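Local coordinates for pyruvate kinase (Pyrobaculum aerophilum, PDB 3QTG), which catalyses the last step of glycolysis, the transfer of a phosphate from phosphoenolpyruvate to ADP that yields pyruvate and ATP, at residues N15-V20 with R340-V345; Q351-Q356 with I390-P395. All coordinates share one frame; numbering follows the deposited sequence.

Contact 1: N15-V20 with R340-V345; sequences NLTKRV and RILMNV
Arg19, whose aliphatic stem rests on Leu342, has its guanidinium gripped at two places or more: NE makes a salt bridge to Asp43, and NH1 bonds to the hydroxyl of Ser339, one residue before 340-345. Its CG lies 3.5 Å from Leu342 CD1. Leu342 is the central residue of the contact, reaching across between Arg19 CG and Thr17. Its own CG stands anti to the carbonyl carbon (chi1 -66°), which sends the fork off the helix toward them: CD1 also approaches Thr17 O at 3.8 Å, while CD2 faces Thr17 CB at 4.1 Å. Thr17 crosses it at about a right angle, and its OG1 bonds to Tyr347 OH.

Farther back, the amide of Asn15 meets the helix by van der Waals contact. ND2 lies against the peptide that joins Leu342 to Met343, 3.5 Å from Leu342 C and 3.6 Å from Met343 N. It also approaches Met343 CG at 3.8 Å, and OD1 is 3.7 Å from Leu342 CB. Were Asn15 an alanine, the amide would be gone, and a gap beside Leu342 CB and Met343 CG would probably follow, with the Leu342-Met343 peptide losing its cover.

Strand 18-22, the first of the barrel, pairs through Lys18 and Val20 with Leu319 of the eighth. Helix 331-343, coming after that eighth strand, packs on the start of the first strand and the loop before it, over the seam where strands one and eight close the TIM (beta/alpha)8 barrel.

Contact 2: Q351-Q356 with I390-P395; sequences QSPLLQ and IAKFRP
Ser352 and Phe393 bring the two backbones closest, with their CA atoms 6.4 Å apart. Segment 351-356 is an irregular, largely extended loop, whereas 390-395 runs off the end of helix 385-391 into a type I beta turn from Ala391 to Arg394. The turn is closed by Arg394 N, 2.8 Å from Ala391 O. That same oxygen also takes NH1 of Arg394, at 3.0 Å and from the opposite face of its carbonyl plane, so the arginine folds back over its own turn; its NE and NH2 reach Gly315 O and Asp317.

No direct hydrogen bond spans the segments. Two waters bridge them instead, the first donating to Gln351 O at 2.8 Å and to Lys392 O at 2.9 Å. Beside it sits Pro353, whose CG lies 3.4 Å from Lys392 O and rests over one face of the Phe393 ring, 3.5 Å from CE1. Leu355 comes at the ring end obliquely, its CD2 3.8 Å from CZ, and Ser352 OG lies near the ring plane at the CD1 edge. The phenyl is thus met by three residues of the loop, Ser352, Pro353 and Leu355.

Lys392 holds CG between its backbone N and carbonyl carbon (chi1 73°). This sets CG against Pro353 CG, and from there the extended chain runs alongside the loop to a salt bridge with Asp360. Asp360 also receives Gln356 N. The second water donates to Leu354 O and accepts a weak bond from Lys392 NZ. Apolar packing round one proline and one phenylalanine, flanked by waters and charges, here lays the linker that leaves the barrel against a helix end of the C-terminal alpha/beta domain of pyruvate kinase.

Overall arrangement
The contacts follow one another along the chain: contact 1 closes with residues 340-345, the last part of helix 331-343 and what follows it, and the chain then runs on into the linker of contact 2. Their centres lie 20 Å apart, and their nearest atoms come within about 4 Å without touching. Contact 1 belongs to the barrel, contact 2 to the junction with the alpha/beta domain. Shared neighbours join them: Asp317, just before barrel strand 318-321, bonds to the backbone of Lys18 and forms a salt bridge with Arg394, while Trp416 packs on Leu16 and makes a cation-pi pair with Arg394. Asp317 and Trp416 thus tie the barrel seam to the domain junction in this tetrameric enzyme.

Contact 1: N15-V20 with R340-V345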
loop_
_atom_site.group_PDB
_atom_site.type_symbol
_atom_site.label_atom_id
_atom_site.label_comp_id
_atom_site.label_asym_id
_atom_site.label_seq_id
_atom_site.Cartn_x
_atom_site.Cartn_y
_atom_site.Cartn_z
ATOM N N ASN A 15 -4.902 31.767 2.221
ATOM C CA ASN A 15 -5.242 30.875 1.125
ATOM C C ASN A 15 -4.055 30.102 0.550
ATOM O O ASN A 15 -2.924 30.600 0.469
ATOM C CB ASN A 15 -6.075 31.591 0.033
ATOM C CG ASN A 15 -7.559 31.720 0.409
ATOM O OD1 ASN A 15 -8.211 32.726 0.102
ATOM N ND2 ASN A 15 -8.093 30.703 1.082
ATOM N N LEU A 16 -4.336 28.858 0.186
ATOM C CA LEU A 16 -3.368 28.013 -0.483
ATOM C C LEU A 16 -3.578 28.189 -1.965
ATOM O O LEU A 16 -2.615 28.356 -2.700
ATOM C CB LEU A 16 -3.530 26.569 -0.034
ATOM C CG LEU A 16 -3.445 26.299 1.483
ATOM C CD1 LEU A 16 -3.495 24.802 1.739
ATOM C CD2 LEU A 16 -2.171 26.888 2.082
ATOM N N THR A 17 -4.847 28.197 -2.384
ATOM C CA THR A 17 -5.225 28.566 -3.751
ATOM C C THR A 17 -5.046 30.071 -3.928
ATOM O O THR A 17 -5.540 30.862 -3.136
ATOM C CB THR A 17 -6.675 28.206 -4.062
ATOM O OG1 THR A 17 -6.923 26.858 -3.650
ATOM C CG2 THR A 17 -6.944 28.340 -5.557
ATOM N N LYS A 18 -4.322 30.448 -4.973
ATOM C CA LYS A 18 -4.050 31.848 -5.251
ATOM C C LYS A 18 -5.122 32.494 -6.138
ATOM O O LYS A 18 -5.774 31.834 -6.942
ATOM C CB LYS A 18 -2.632 32.014 -5.831
ATOM C CG LYS A 18 -1.525 31.449 -4.919
ATOM C CD LYS A 18 -1.627 32.028 -3.508
ATOM C CE LYS A 18 -0.509 31.560 -2.624
ATOM N NZ LYS A 18 0.779 31.915 -3.261
ATOM N N ARG A 19 -5.288 33.801 -5.964
ATOM C CA ARG A 19 -6.418 34.545 -6.516
ATOM C C ARG A 19 -5.869 35.576 -7.491
ATOM O O ARG A 19 -5.083 36.451 -7.110
ATOM C CB ARG A 19 -7.187 35.241 -5.378
ATOM C CG ARG A 19 -7.662 34.311 -4.232
ATOM C CD ARG A 19 -7.749 35.034 -2.864
ATOM N NE ARG A 19 -6.450 35.591 -2.477
ATOM C CZ ARG A 19 -6.197 36.297 -1.378
ATOM N NH1 ARG A 19 -7.153 36.574 -0.497
ATOM N NH2 ARG A 19 -4.965 36.726 -1.157
ATOM N N VAL A 20 -6.255 35.437 -8.758
ATOM C CA VAL A 20 -5.845 36.356 -9.811
ATOM C C VAL A 20 -7.067 37.110 -10.369
ATOM O O VAL A 20 -8.094 36.497 -10.658
ATOM C CB VAL A 20 -5.075 35.613 -10.952
ATOM C CG1 VAL A 20 -4.959 36.479 -12.222
ATOM C CG2 VAL A 20 -3.709 35.183 -10.463
ATOM N N ARG A 340 -13.522 34.379 -0.154
ATOM C CA ARG A 340 -14.408 33.799 0.846
ATOM C C ARG A 340 -14.663 32.302 0.580
ATOM O O ARG A 340 -14.545 31.488 1.491
ATOM C CB ARG A 340 -15.724 34.572 0.848
ATOM C CG ARG A 340 -16.665 34.230 1.978
ATOM C CD ARG A 340 -18.010 34.944 1.792
ATOM N NE ARG A 340 -17.868 36.287 1.209
ATOM C CZ ARG A 340 -18.767 37.263 1.338
ATOM N NH1 ARG A 340 -19.880 37.048 2.041
ATOM N NH2 ARG A 340 -18.554 38.456 0.773
ATOM N N ILE A 341 -15.010 31.950 -0.660
ATOM C CA ILE A 341 -15.213 30.536 -1.054
ATOM C C ILE A 341 -13.973 29.690 -0.805
ATOM O O ILE A 341 -14.076 28.560 -0.339
ATOM C CB ILE A 341 -15.642 30.374 -2.543
ATOM C CG1 ILE A 341 -17.022 31.011 -2.785
ATOM C CG2 ILE A 341 -15.631 28.856 -2.961
ATOM C CD1 ILE A 341 -17.338 31.322 -4.249
ATOM N N LEU A 342 -12.807 30.243 -1.125
ATOM C CA LEU A 342 -11.537 29.533 -0.983
ATOM C C LEU A 342 -11.221 29.203 0.474
ATOM O O LEU A 342 -10.674 28.132 0.780
ATOM C CB LEU A 342 -10.385 30.314 -1.643
ATOM C CG LEU A 342 -10.478 30.448 -3.172
ATOM C CD1 LEU A 342 -9.288 31.203 -3.778
ATOM C CD2 LEU A 342 -10.659 29.102 -3.832
ATOM N N MET A 343 -11.583 30.119 1.372
ATOM C CA MET A 343 -11.383 29.911 2.801
ATOM C C MET A 343 -12.169 28.714 3.321
ATOM O O MET A 343 -11.866 28.182 4.380
ATOM C CB MET A 343 -11.714 31.184 3.591
ATOM C CG MET A 343 -10.711 32.299 3.322
ATOM S SD MET A 343 -10.976 33.799 4.283
ATOM C CE MET A 343 -9.544 34.771 3.761
ATOM N N ASN A 344 -13.159 28.276 2.554
ATOM C CA ASN A 344 -13.964 27.115 2.926
ATOM C C ASN A 344 -13.472 25.797 2.343
ATOM O O ASN A 344 -13.930 24.737 2.769
ATOM C CB ASN A 344 -15.423 27.323 2.507
ATOM C CG ASN A 344 -16.112 28.371 3.337
ATOM O OD1 ASN A 344 -16.594 28.090 4.444
ATOM N ND2 ASN A 344 -16.145 29.607 2.821
ATOM N N VAL A 345 -12.569 25.861 1.368
ATOM C CA VAL A 345 -12.171 24.671 0.602
ATOM C C VAL A 345 -11.504 23.576 1.458
ATOM O O VAL A 345 -10.642 23.853 2.272
ATOM C CB VAL A 345 -11.306 25.031 -0.651
ATOM C CG1 VAL A 345 -10.810 23.784 -1.357
ATOM C CG2 VAL A 345 -12.125 25.859 -1.636
#

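Contact 2: Q351-Q356 with I390-P395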
loop_
_atom_site.group_PDB
_atom_site.type_symbol
_atom_site.label_atom_id
_atom_site.label_comp_id
_atom_site.label_asym_id
_atom_site.label_seq_id
_atom_site.Cartn_x
_atom_site.Cartn_y
_atom_site.Cartn_z
ATOM N N GLN A 351 -3.210 14.620 -7.366
ATOM C CA GLN A 351 -2.198 13.932 -8.174
ATOM C C GLN A 351 -0.782 14.297 -7.684
ATOM O O GLN A 351 -0.446 15.491 -7.560
ATOM C CB GLN A 351 -2.394 14.332 -9.652
ATOM C CG GLN A 351 -1.285 13.940 -10.603
ATOM C CD GLN A 351 -1.357 12.476 -11.012
ATOM O OE1 GLN A 351 -2.349 12.024 -11.606
ATOM N NE2 GLN A 351 -0.303 11.727 -10.706
ATOM N N SER A 352 0.031 13.277 -7.391
ATOM C CA SER A 352 1.428 13.490 -6.987
ATOM C C SER A 352 2.294 13.718 -8.221
ATOM O O SER A 352 2.092 13.070 -9.245
ATOM C CB SER A 352 1.968 12.278 -6.208
ATOM O OG SER A 352 3.259 12.545 -5.650
ATOM N N PRO A 353 3.259 14.641 -8.139
ATOM C CA PRO A 353 4.175 14.743 -9.273
ATOM C C PRO A 353 5.152 13.565 -9.380
ATOM O O PRO A 353 5.469 12.920 -8.381
ATOM C CB PRO A 353 4.942 16.044 -9.013
ATOM C CG PRO A 353 4.726 16.378 -7.627
ATOM C CD PRO A 353 3.546 15.626 -7.084
ATOM N N LEU A 354 5.599 13.298 -10.600
ATOM C CA LEU A 354 6.685 12.371 -10.875
ATOM C C LEU A 354 7.972 12.814 -10.182
ATOM O O LEU A 354 8.270 14.015 -10.093
ATOM C CB LEU A 354 6.931 12.276 -12.389
ATOM C CG LEU A 354 5.785 11.652 -13.191
ATOM C CD1 LEU A 354 6.095 11.648 -14.671
ATOM C CD2 LEU A 354 5.516 10.228 -12.694
ATOM N N LEU A 355 8.718 11.829 -9.680
ATOM C CA LEU A 355 10.020 12.073 -9.067
ATOM C C LEU A 355 11.042 11.857 -10.168
ATOM O O LEU A 355 11.190 10.744 -10.679
ATOM C CB LEU A 355 10.268 11.106 -7.897
ATOM C CG LEU A 355 9.303 11.176 -6.712
ATOM C CD1 LEU A 355 9.411 9.943 -5.834
ATOM C CD2 LEU A 355 9.542 12.443 -5.898
ATOM N N GLN A 356 11.736 12.914 -10.545
ATOM C CA GLN A 356 12.660 12.802 -11.663
ATOM C C GLN A 356 14.124 12.979 -11.259
ATOM O O GLN A 356 15.026 12.700 -12.049
ATOM C CB GLN A 356 12.240 13.727 -12.806
ATOM C CG GLN A 356 11.019 13.156 -13.569
ATOM C CD GLN A 356 10.407 14.124 -14.566
ATOM O OE1 GLN A 356 10.021 15.244 -14.209
ATOM N NE2 GLN A 356 10.294 13.687 -15.827
ATOM N N ILE A 390 8.971 22.445 -3.602
ATOM C CA ILE A 390 8.177 22.099 -2.426
ATOM C C ILE A 390 6.692 22.208 -2.738
ATOM O O ILE A 390 5.930 21.284 -2.427
ATOM C CB ILE A 390 8.554 22.954 -1.171
ATOM C CG1 ILE A 390 9.836 22.398 -0.527
ATOM C CG2 ILE A 390 7.410 22.952 -0.140
ATOM C CD1 ILE A 390 10.625 23.424 0.227
ATOM N N ALA A 391 6.299 23.329 -3.350
ATOM C CA ALA A 391 4.891 23.594 -3.673
ATOM C C ALA A 391 4.233 22.519 -4.511
ATOM O O ALA A 391 3.047 22.222 -4.328
ATOM C CB ALA A 391 4.721 24.967 -4.343
ATOM N N LYS A 392 4.985 21.931 -5.437
ATOM C CA LYS A 392 4.366 20.977 -6.372
ATOM C C LYS A 392 3.925 19.711 -5.674
ATOM O O LYS A 392 3.114 18.969 -6.218
ATOM C CB LYS A 392 5.272 20.650 -7.558
ATOM C CG LYS A 392 6.445 19.764 -7.243
ATOM C CD LYS A 392 7.389 19.694 -8.424
ATOM C CE LYS A 392 8.314 18.509 -8.251
ATOM N NZ LYS A 392 9.310 18.476 -9.330
ATOM N N PHE A 393 4.465 19.461 -4.473
ATOM C CA PHE A 393 4.037 18.301 -3.695
ATOM C C PHE A 393 2.877 18.651 -2.805
ATOM O O PHE A 393 2.471 17.832 -2.002
ATOM C CB PHE A 393 5.197 17.678 -2.889
ATOM C CG PHE A 393 6.252 17.057 -3.764
ATOM C CD1 PHE A 393 6.043 15.813 -4.356
ATOM C CD2 PHE A 393 7.435 17.738 -4.030
ATOM C CE1 PHE A 393 7.020 15.252 -5.183
ATOM C CE2 PHE A 393 8.402 17.187 -4.833
ATOM C CZ PHE A 393 8.193 15.933 -5.405
ATOM N N ARG A 394 2.351 19.873 -2.941
ATOM C CA ARG A 394 1.076 20.248 -2.318
ATOM C C ARG A 394 1.077 20.159 -0.779
ATOM O O ARG A 394 0.235 19.474 -0.175
ATOM C CB ARG A 394 -0.097 19.468 -2.948
ATOM C CG ARG A 394 -0.380 19.845 -4.435
ATOM C CD ARG A 394 -0.707 21.325 -4.555
ATOM N NE ARG A 394 -1.144 21.795 -5.883
ATOM C CZ ARG A 394 -0.350 22.394 -6.755
ATOM N NH1 ARG A 394 0.923 22.536 -6.445
ATOM N NH2 ARG A 394 -0.819 22.841 -7.939
ATOM N N PRO A 395 2.009 20.889 -0.133
ATOM C CA PRO A 395 1.941 20.981 1.347
ATOM C C PRO A 395 0.608 21.607 1.750
ATOM O O PRO A 395 0.069 22.437 1.000
ATOM C CB PRO A 395 3.093 21.920 1.693
ATOM C CG PRO A 395 3.334 22.715 0.343
ATOM C CD PRO A 395 3.100 21.701 -0.702
HETATM O O HOH W 1 0.911 17.073 -5.764
HETATM O O HOH W 2 7.593 16.449 -11.316
#